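Local coordinates for glycosyl transferase family 8 (Streptococcus pneumoniae, PDB 5GVV), which transfers galactose from UDP-galactose to the terminal glucose of the already glycosylated serine-rich repeat protein PsrP, at residues A[121-135]-A[185-199]. Residues are numbered along the deposited sequence; the frame is centred on the assembly and turned at random.
Sequences LDLGENYLAAARSCF and FKDQYSSLEDQYNFQ
Ser-190 is gripped at three points by 121-135, and shows how a parallel strand pair shares out its polar groups. Its N donates to Leu-128 O (2.8 Å), its O accepts from Ala-130 N, and OG donates to Asn-126 OD1 at 2.6 Å from above the amide plane. OG is turned away from its own carbonyl carbon (chi1 -53°), which carries it to Asn-126. Ala-130 O then takes Leu-192 N, together with a water that also bonds Ser-191 OG.

Farther along, the two chains separate, and side chains and waters take over. Arg-132 meets Asp-194 side-on, the two planes only 16° apart: NE reaches OD1 at 3.0 Å and NH2 reaches OD2 at 2.7 Å, each on a syn lone pair. A second water accepts from Arg-132 N and donates to both Leu-192 O and Asp-194 OD1; a third donates to Arg-132 O and Asp-194 OD1 while accepting from Phe-135 N. NE2 of buried Gln-199 uses both its hydrogens, on Arg-132 O (3.1 Å) and Asn-197 O, both near the amide plane, and OE1 receives Cys-134 N at 2.7 Å from above the carbonyl plane. Alongside, the CE1-CZ edge of Phe-135 points at the face of Phe-198, T-shaped, planes at 77°.

At the other end, Tyr-127 N donates to Gln-188 O; CE1 of Phe-185 packs 3.4 Å from Tyr-127 CD1, while the Gln-188 amide lies at the edge of the tyrosine ring.

Asn-197 ND2 bonds Asn-142 OD1 and a water that also accepts from Ala-131 N; its OD1 bonds ND1 of the manganese ligand His-227, a second-shell link. Within the mixed sheet of this GT-A domain, 189-192 is an edge strand; 128-131 lies between it and antiparallel 145-149, with Leu-192 packed on helix 116-119 and Phe-185 on helix 158-167.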
ATOM      1  N   LEU A 121      27.652  -7.204  16.616  1.00 29.23           N
ATOM      2  CA  LEU A 121      28.162  -8.568  16.692  1.00 30.06           C
ATOM      3  C   LEU A 121      29.424  -8.702  15.849  1.00 30.94           C
ATOM      4  O   LEU A 121      29.489  -8.176  14.736  1.00 26.66           O
ATOM      5  CB  LEU A 121      27.103  -9.576  16.237  1.00 29.95           C
ATOM      6  CG  LEU A 121      27.541 -11.042  16.245  1.00 26.55           C
ATOM      7  CD1 LEU A 121      27.975 -11.464  17.636  1.00 31.71           C
ATOM      8  CD2 LEU A 121      26.439 -11.950  15.741  1.00 31.27           C
ATOM      9  N   ASP A 122      30.436  -9.380  16.388  1.00 32.50           N
ATOM     10  CA  ASP A 122      31.662  -9.621  15.633  1.00 29.61           C
ATOM     11  C   ASP A 122      31.547 -10.939  14.872  1.00 29.70           C
ATOM     12  O   ASP A 122      31.338 -11.997  15.467  1.00 28.96           O
ATOM     13  CB  ASP A 122      32.882  -9.641  16.559  1.00 37.48           C
ATOM     14  CG  ASP A 122      34.192  -9.434  15.809  1.00 39.62           C
ATOM     15  OD1 ASP A 122      34.212  -9.579  14.565  1.00 37.23           O
ATOM     16  OD2 ASP A 122      35.210  -9.129  16.468  1.00 43.27           O
ATOM     17  N   LEU A 123      31.688 -10.866  13.553  1.00 25.68           N
ATOM     18  CA  LEU A 123      31.535 -12.036  12.697  1.00 30.37           C
ATOM     19  C   LEU A 123      32.797 -12.891  12.606  1.00 32.30           C
ATOM     20  O   LEU A 123      32.737 -14.055  12.203  1.00 34.42           O
ATOM     21  CB  LEU A 123      31.115 -11.602  11.297  1.00 27.04           C
ATOM     22  CG  LEU A 123      29.766 -10.884  11.255  1.00 25.17           C
ATOM     23  CD1 LEU A 123      29.644 -10.045  10.005  1.00 23.59           C
ATOM     24  CD2 LEU A 123      28.636 -11.892  11.331  1.00 23.47           C
ATOM     25  N   GLY A 124      33.936 -12.319  12.982  1.00 33.60           N
ATOM     26  CA  GLY A 124      35.206 -13.002  12.808  1.00 30.59           C
ATOM     27  C   GLY A 124      35.447 -13.325  11.343  1.00 36.63           C
ATOM     28  O   GLY A 124      35.429 -12.432  10.491  1.00 35.68           O
ATOM     29  N   GLU A 125      35.659 -14.605  11.051  1.00 35.06           N
ATOM     30  CA  GLU A 125      35.904 -15.055   9.684  1.00 35.50           C
ATOM     31  C   GLU A 125      34.649 -15.674   9.071  1.00 35.36           C
ATOM     32  O   GLU A 125      34.661 -16.123   7.918  1.00 41.27           O
ATOM     33  CB  GLU A 125      37.065 -16.056   9.650  1.00 45.48           C
ATOM     34  CG  GLU A 125      37.676 -16.287   8.266  1.00 51.72           C
ATOM     35  CD  GLU A 125      39.016 -15.598   8.085  1.00 59.76           C
ATOM     36  OE1 GLU A 125      40.043 -16.309   8.043  1.00 63.58           O
ATOM     37  OE2 GLU A 125      39.048 -14.352   7.976  1.00 61.33           O
ATOM     38  N   ASN A 126      33.562 -15.696   9.838  1.00 31.84           N
ATOM     39  CA  ASN A 126      32.287 -16.186   9.321  1.00 32.69           C
ATOM     40  C   ASN A 126      31.742 -15.278   8.219  1.00 25.98           C
ATOM     41  O   ASN A 126      31.815 -14.056   8.331  1.00 25.00           O
ATOM     42  CB  ASN A 126      31.261 -16.320  10.450  1.00 30.90           C
ATOM     43  CG  ASN A 126      31.585 -17.460  11.405  1.00 31.39           C
ATOM     44  OD1 ASN A 126      31.593 -17.283  12.624  1.00 26.37           O
ATOM     45  ND2 ASN A 126      31.845 -18.638  10.852  1.00 31.34           N
ATOM     46  N   TYR A 127      31.209 -15.879   7.158  1.00 25.22           N
ATOM     47  CA  TYR A 127      30.609 -15.119   6.060  1.00 28.96           C
ATOM     48  C   TYR A 127      29.373 -14.353   6.534  1.00 26.88           C
ATOM     49  O   TYR A 127      29.022 -13.309   5.970  1.00 24.29           O
ATOM     50  CB  TYR A 127      30.203 -16.049   4.912  1.00 30.41           C
ATOM     51  CG  TYR A 127      31.346 -16.667   4.125  1.00 37.74           C
ATOM     52  CD1 TYR A 127      31.713 -16.162   2.883  1.00 40.41           C
ATOM     53  CD2 TYR A 127      32.034 -17.776   4.609  1.00 40.95           C
ATOM     54  CE1 TYR A 127      32.739 -16.731   2.154  1.00 43.51           C
ATOM     55  CE2 TYR A 127      33.062 -18.351   3.886  1.00 42.42           C
ATOM     56  CZ  TYR A 127      33.408 -17.825   2.661  1.00 44.84           C
ATOM     57  OH  TYR A 127      34.433 -18.393   1.941  1.00 51.31           O
ATOM     58  N   LEU A 128      28.716 -14.879   7.566  1.00 24.03           N
ATOM     59  CA  LEU A 128      27.499 -14.261   8.085  1.00 23.00           C
ATOM     60  C   LEU A 128      27.114 -14.775   9.468  1.00 24.16           C
ATOM     61  O   LEU A 128      27.728 -15.707   9.997  1.00 23.75           O
ATOM     62  CB  LEU A 128      26.331 -14.471   7.109  1.00 19.99           C
ATOM     63  CG  LEU A 128      25.816 -15.896   6.851  1.00 24.55           C
ATOM     64  CD1 LEU A 128      24.717 -16.299   7.833  1.00 24.94           C
ATOM     65  CD2 LEU A 128      25.320 -16.043   5.423  1.00 26.25           C
ATOM     66  N   ALA A 129      26.087 -14.151  10.041  1.00 20.23           N
ATOM     67  CA  ALA A 129      25.451 -14.640  11.262  1.00 20.39           C
ATOM     68  C   ALA A 129      23.958 -14.787  10.997  1.00 21.03           C
ATOM     69  O   ALA A 129      23.361 -13.943  10.320  1.00 16.75           O
ATOM     70  CB  ALA A 129      25.687 -13.682  12.423  1.00 20.46           C
ATOM     71  N   ALA A 130      23.349 -15.847  11.523  1.00 16.67           N
ATOM     72  CA  ALA A 130      21.927 -16.092  11.282  1.00 16.43           C
ATOM     73  C   ALA A 130      21.308 -16.937  12.393  1.00 17.09           C
ATOM     74  O   ALA A 130      22.017 -17.644  13.113  1.00 13.74           O
ATOM     75  CB  ALA A 130      21.732 -16.774   9.934  1.00 15.09           C
ATOM     76  N   ALA A 131      19.986 -16.871  12.523  1.00 15.96           N
ATOM     77  CA  ALA A 131      19.269 -17.702  13.490  1.00 14.95           C
ATOM     78  C   ALA A 131      18.883 -19.030  12.854  1.00 15.44           C
ATOM     79  O   ALA A 131      18.722 -19.116  11.635  1.00 14.18           O
ATOM     80  CB  ALA A 131      18.016 -16.983  14.005  1.00 13.48           C
ATOM     81  N   ARG A 132      18.704 -20.058  13.679  1.00 15.55           N
ATOM     82  CA  ARG A 132      18.293 -21.365  13.185  1.00 16.05           C
ATOM     83  C   ARG A 132      16.886 -21.308  12.617  1.00 18.76           C
ATOM     84  O   ARG A 132      16.105 -20.415  12.953  1.00 16.82           O
ATOM     85  CB  ARG A 132      18.350 -22.400  14.310  1.00 17.94           C
ATOM     86  CG  ARG A 132      17.387 -22.116  15.449  1.00 18.94           C
ATOM     87  CD  ARG A 132      17.630 -23.037  16.634  1.00 18.78           C
ATOM     88  NE  ARG A 132      16.900 -22.597  17.821  1.00 19.11           N
ATOM     89  CZ  ARG A 132      16.807 -23.308  18.942  1.00 23.19           C
ATOM     90  NH1 ARG A 132      17.383 -24.498  19.023  1.00 22.79           N
ATOM     91  NH2 ARG A 132      16.129 -22.837  19.976  1.00 20.91           N
ATOM     92  N   SER A 133      16.559 -22.276  11.763  1.00 18.08           N
ATOM     93  CA  SER A 133      15.244 -22.328  11.132  1.00 20.63           C
ATOM     94  C   SER A 133      14.187 -22.920  12.064  1.00 20.30           C
ATOM     95  O   SER A 133      14.336 -24.047  12.552  1.00 15.59           O
ATOM     96  CB  SER A 133      15.315 -23.125   9.825  1.00 21.30           C
ATOM     97  OG  SER A 133      14.030 -23.290   9.250  1.00 25.71           O
ATOM     98  N   CYS A 134      13.128 -22.145  12.306  1.00 15.33           N
ATOM     99  CA  CYS A 134      11.985 -22.562  13.125  1.00 17.73           C
ATOM    100  C   CYS A 134      12.362 -23.255  14.433  1.00 19.22           C
ATOM    101  O   CYS A 134      11.973 -24.402  14.664  1.00 19.53           O
ATOM    102  CB  CYS A 134      11.046 -23.458  12.312  1.00 18.84           C
ATOM    103  SG  CYS A 134      10.508 -22.713  10.759  1.00 29.00           S
ATOM    104  N   PHE A 135      13.127 -22.560  15.272  1.00 17.16           N
ATOM    105  CA  PHE A 135      13.462 -23.044  16.611  1.00 20.89           C
ATOM    106  C   PHE A 135      14.191 -24.388  16.602  1.00 21.15           C
ATOM    107  O   PHE A 135      14.304 -25.045  17.644  1.00 21.13           O
ATOM    108  CB  PHE A 135      12.197 -23.127  17.481  1.00 18.15           C
ATOM    109  CG  PHE A 135      11.414 -21.844  17.527  1.00 18.23           C
ATOM    110  CD1 PHE A 135      11.786 -20.823  18.391  1.00 20.51           C
ATOM    111  CD2 PHE A 135      10.313 -21.656  16.702  1.00 19.94           C
ATOM    112  CE1 PHE A 135      11.076 -19.634  18.434  1.00 17.65           C
ATOM    113  CE2 PHE A 135       9.593 -20.469  16.738  1.00 18.97           C
ATOM    114  CZ  PHE A 135       9.974 -19.459  17.612  1.00 17.51           C
ATOM    115  N   PHE A 185      27.018 -22.240   2.422  1.00 33.25           N
ATOM    116  CA  PHE A 185      27.661 -21.583   3.560  1.00 36.86           C
ATOM    117  C   PHE A 185      27.883 -22.412   4.820  1.00 40.26           C
ATOM    118  O   PHE A 185      28.576 -21.955   5.733  1.00 41.74           O
ATOM    119  CB  PHE A 185      26.847 -20.358   3.957  1.00 36.02           C
ATOM    120  CG  PHE A 185      27.177 -19.138   3.169  1.00 36.05           C
ATOM    121  CD1 PHE A 185      28.497 -18.812   2.898  1.00 30.86           C
ATOM    122  CD2 PHE A 185      26.169 -18.313   2.700  1.00 34.90           C
ATOM    123  CE1 PHE A 185      28.803 -17.682   2.172  1.00 38.36           C
ATOM    124  CE2 PHE A 185      26.468 -17.185   1.973  1.00 31.29           C
ATOM    125  CZ  PHE A 185      27.788 -16.866   1.709  1.00 35.06           C
ATOM    126  N   LYS A 186      27.279 -23.597   4.885  1.00 39.76           N
ATOM    127  CA  LYS A 186      27.358 -24.455   6.071  1.00 45.20           C
ATOM    128  C   LYS A 186      28.771 -24.514   6.661  1.00 46.11           C
ATOM    129  O   LYS A 186      29.757 -24.471   5.922  1.00 52.11           O
ATOM    130  CB  LYS A 186      26.863 -25.864   5.734  1.00 47.32           C
ATOM    131  CG  LYS A 186      27.784 -26.617   4.798  1.00 50.46           C
ATOM    132  CD  LYS A 186      27.044 -27.589   3.906  1.00 50.07           C
ATOM    133  CE  LYS A 186      27.989 -28.110   2.844  1.00 49.80           C
ATOM    134  NZ  LYS A 186      28.848 -26.993   2.363  1.00 53.69           N
ATOM    135  N   ASP A 187      28.850 -24.564   7.990  1.00 45.15           N
ATOM    136  CA  ASP A 187      30.117 -24.622   8.732  1.00 50.99           C
ATOM    137  C   ASP A 187      30.936 -23.326   8.694  1.00 50.32           C
ATOM    138  O   ASP A 187      32.065 -23.285   9.193  1.00 50.25           O
ATOM    139  CB  ASP A 187      30.981 -25.815   8.294  1.00 51.51           C
ATOM    140  CG  ASP A 187      30.183 -27.096   8.168  1.00 56.46           C
ATOM    141  OD1 ASP A 187      29.725 -27.618   9.206  1.00 55.62           O
ATOM    142  OD2 ASP A 187      30.020 -27.582   7.029  1.00 62.07           O
ATOM    143  N   GLN A 188      30.373 -22.272   8.107  1.00 42.36           N
ATOM    144  CA  GLN A 188      31.031 -20.966   8.109  1.00 42.90           C
ATOM    145  C   GLN A 188      30.062 -19.820   8.404  1.00 37.55           C
ATOM    146  O   GLN A 188      30.099 -18.776   7.742  1.00 34.63           O
ATOM    147  CB  GLN A 188      31.791 -20.714   6.796  1.00 42.75           C
ATOM    148  CG  GLN A 188      32.981 -21.641   6.580  1.00 47.03           C
ATOM    149  CD  GLN A 188      34.153 -20.955   5.897  1.00 49.75           C
ATOM    150  OE1 GLN A 188      34.600 -21.381   4.832  1.00 53.29           O
ATOM    151  NE2 GLN A 188      34.667 -19.898   6.519  1.00 47.86           N
ATOM    152  N   TYR A 189      29.200 -20.017   9.400  1.00 32.81           N
ATOM    153  CA  TYR A 189      28.311 -18.950   9.856  1.00 27.55           C
ATOM    154  C   TYR A 189      28.186 -18.910  11.380  1.00 25.59           C
ATOM    155  O   TYR A 189      28.292 -19.940  12.050  1.00 25.85           O
ATOM    156  CB  TYR A 189      26.934 -19.022   9.174  1.00 26.64           C
ATOM    157  CG  TYR A 189      26.031 -20.160   9.613  1.00 28.75           C
ATOM    158  CD1 TYR A 189      25.153 -20.005  10.682  1.00 24.25           C
ATOM    159  CD2 TYR A 189      26.025 -21.370   8.932  1.00 29.01           C
ATOM    160  CE1 TYR A 189      24.317 -21.033  11.078  1.00 24.65           C
ATOM    161  CE2 TYR A 189      25.192 -22.405   9.319  1.00 26.60           C
ATOM    162  CZ  TYR A 189      24.338 -22.227  10.392  1.00 25.24           C
ATOM    163  OH  TYR A 189      23.504 -23.249  10.783  1.00 25.60           O
ATOM    164  N   SER A 190      27.983 -17.707  11.912  1.00 21.91           N
ATOM    165  CA  SER A 190      27.761 -17.497  13.339  1.00 22.08           C
ATOM    166  C   SER A 190      26.275 -17.639  13.668  1.00 26.46           C
ATOM    167  O   SER A 190      25.420 -17.432  12.804  1.00 22.44           O
ATOM    168  CB  SER A 190      28.243 -16.105  13.750  1.00 23.77           C
ATOM    169  OG  SER A 190      29.582 -15.877  13.353  1.00 32.34           O
ATOM    170  N   SER A 191      25.970 -17.981  14.919  1.00 19.30           N
ATOM    171  CA  SER A 191      24.584 -18.155  15.344  1.00 24.64           C
ATOM    172  C   SER A 191      24.001 -16.915  16.023  1.00 23.52           C
ATOM    173  O   SER A 191      24.668 -16.270  16.837  1.00 26.95           O
ATOM    174  CB  SER A 191      24.453 -19.359  16.283  1.00 22.71           C
ATOM    175  OG  SER A 191      24.540 -20.583  15.579  1.00 29.52           O
ATOM    176  N   LEU A 192      22.758 -16.588  15.679  1.00 19.48           N
ATOM    177  CA  LEU A 192      22.008 -15.561  16.390  1.00 18.26           C
ATOM    178  C   LEU A 192      20.973 -16.233  17.276  1.00 16.19           C
ATOM    179  O   LEU A 192      20.479 -17.314  16.938  1.00 19.20           O
ATOM    180  CB  LEU A 192      21.289 -14.642  15.407  1.00 21.45           C
ATOM    181  CG  LEU A 192      22.135 -13.819  14.445  1.00 21.47           C
ATOM    182  CD1 LEU A 192      21.247 -13.085  13.450  1.00 19.77           C
ATOM    183  CD2 LEU A 192      22.995 -12.842  15.210  1.00 20.70           C
ATOM    184  N   GLU A 193      20.647 -15.604  18.403  1.00 18.92           N
ATOM    185  CA  GLU A 193      19.567 -16.089  19.263  1.00 19.30           C
ATOM    186  C   GLU A 193      18.245 -16.064  18.500  1.00 19.65           C
ATOM    187  O   GLU A 193      18.088 -15.285  17.548  1.00 15.38           O
ATOM    188  CB  GLU A 193      19.452 -15.225  20.522  1.00 24.32           C
ATOM    189  CG  GLU A 193      20.635 -15.333  21.480  1.00 26.85           C
ATOM    190  CD  GLU A 193      21.148 -13.971  21.923  1.00 38.90           C
ATOM    191  OE1 GLU A 193      20.441 -13.288  22.699  1.00 43.49           O
ATOM    192  OE2 GLU A 193      22.257 -13.581  21.490  1.00 38.43           O
ATOM    193  N   ASP A 194      17.300 -16.911  18.905  1.00 16.61           N
ATOM    194  CA  ASP A 194      16.006 -16.982  18.230  1.00 18.90           C
ATOM    195  C   ASP A 194      15.284 -15.634  18.224  1.00 15.98           C
ATOM    196  O   ASP A 194      14.539 -15.326  17.290  1.00 15.26           O
ATOM    197  CB  ASP A 194      15.105 -18.043  18.880  1.00 17.96           C
ATOM    198  CG  ASP A 194      15.582 -19.462  18.625  1.00 21.30           C
ATOM    199  OD1 ASP A 194      16.243 -19.702  17.593  1.00 20.00           O
ATOM    200  OD2 ASP A 194      15.280 -20.346  19.460  1.00 23.62           O
ATOM    201  N   GLN A 195      15.513 -14.823  19.254  1.00 15.65           N
ATOM    202  CA  GLN A 195      14.792 -13.555  19.381  1.00 15.14           C
ATOM    203  C   GLN A 195      15.187 -12.522  18.317  1.00 15.31           C
ATOM    204  O   GLN A 195      14.512 -11.498  18.158  1.00 14.66           O
ATOM    205  CB  GLN A 195      14.959 -12.961  20.786  1.00 17.32           C
ATOM    206  CG  GLN A 195      16.209 -12.095  20.966  1.00 18.23           C
ATOM    207  CD  GLN A 195      16.017 -11.027  22.035  1.00 21.06           C
ATOM    208  OE1 GLN A 195      14.925 -10.467  22.177  1.00 21.31           O
ATOM    209  NE2 GLN A 195      17.079 -10.733  22.787  1.00 22.26           N
ATOM    210  N   TYR A 196      16.265 -12.789  17.587  1.00 13.14           N
ATOM    211  CA  TYR A 196      16.700 -11.883  16.521  1.00 15.83           C
ATOM    212  C   TYR A 196      16.152 -12.312  15.160  1.00 11.62           C
ATOM    213  O   TYR A 196      16.417 -11.678  14.132  1.00 14.25           O
ATOM    214  CB  TYR A 196      18.222 -11.783  16.495  1.00 12.07           C
ATOM    215  CG  TYR A 196      18.778 -10.939  17.617  1.00 18.29           C
ATOM    216  CD1 TYR A 196      18.538  -9.575  17.655  1.00 19.29           C
ATOM    217  CD2 TYR A 196      19.547 -11.502  18.628  1.00 18.86           C
ATOM    218  CE1 TYR A 196      19.040  -8.792  18.665  1.00 20.97           C
ATOM    219  CE2 TYR A 196      20.055 -10.726  19.648  1.00 23.94           C
ATOM    220  CZ  TYR A 196      19.798  -9.368  19.658  1.00 21.78           C
ATOM    221  OH  TYR A 196      20.300  -8.579  20.667  1.00 27.58           O
ATOM    222  N   ASN A 197      15.389 -13.399  15.178  1.00 13.46           N
ATOM    223  CA  ASN A 197      14.632 -13.868  14.022  1.00 11.30           C
ATOM    224  C   ASN A 197      13.596 -14.855  14.542  1.00 11.67           C
ATOM    225  O   ASN A 197      13.710 -16.066  14.324  1.00 10.81           O
ATOM    226  CB  ASN A 197      15.549 -14.550  13.007  1.00 10.74           C
ATOM    227  CG  ASN A 197      14.859 -14.826  11.678  1.00 11.52           C
ATOM    228  OD1 ASN A 197      13.634 -14.752  11.563  1.00  9.60           O
ATOM    229  ND2 ASN A 197      15.649 -15.169  10.675  1.00 10.35           N
ATOM    230  N   PHE A 198      12.601 -14.333  15.251  1.00  9.62           N
ATOM    231  CA  PHE A 198      11.622 -15.167  15.938  1.00  9.41           C
ATOM    232  C   PHE A 198      10.490 -15.491  14.973  1.00 12.04           C
ATOM    233  O   PHE A 198       9.631 -14.640  14.680  1.00 14.68           O
ATOM    234  CB  PHE A 198      11.096 -14.442  17.177  1.00 12.11           C
ATOM    235  CG  PHE A 198      10.356 -15.333  18.146  1.00 13.42           C
ATOM    236  CD1 PHE A 198       9.005 -15.601  17.972  1.00 14.95           C
ATOM    237  CD2 PHE A 198      11.018 -15.898  19.232  1.00 14.63           C
ATOM    238  CE1 PHE A 198       8.320 -16.422  18.866  1.00 14.81           C
ATOM    239  CE2 PHE A 198      10.339 -16.715  20.132  1.00 15.98           C
ATOM    240  CZ  PHE A 198       8.988 -16.974  19.946  1.00 14.07           C
ATOM    241  N   GLN A 199      10.493 -16.725  14.481  1.00 12.04           N
ATOM    242  CA  GLN A 199       9.619 -17.110  13.380  1.00 13.67           C
ATOM    243  C   GLN A 199       8.210 -17.493  13.829  1.00 16.65           C
ATOM    244  O   GLN A 199       7.800 -18.659  13.781  1.00 15.52           O
ATOM    245  CB  GLN A 199      10.298 -18.193  12.539  1.00 12.97           C
ATOM    246  CG  GLN A 199      11.588 -17.668  11.881  1.00 13.61           C
ATOM    247  CD  GLN A 199      12.683 -18.709  11.797  1.00 13.14           C
ATOM    248  OE1 GLN A 199      12.488 -19.775  11.217  1.00 15.02           O
ATOM    249  NE2 GLN A 199      13.848 -18.405  12.376  1.00  9.43           N
TER
HETATM  250  O   HOH W   1      22.021 -20.457  14.139  1.00 20.45           O
HETATM  251  O   HOH W   2      18.478 -15.682  10.616  1.00 12.83           O
HETATM  252  O   HOH W   3      14.590 -20.071  15.367  1.00 16.61           O
HETATM  253  O   HOH W   4      18.766 -19.422  16.205  1.00 19.83           O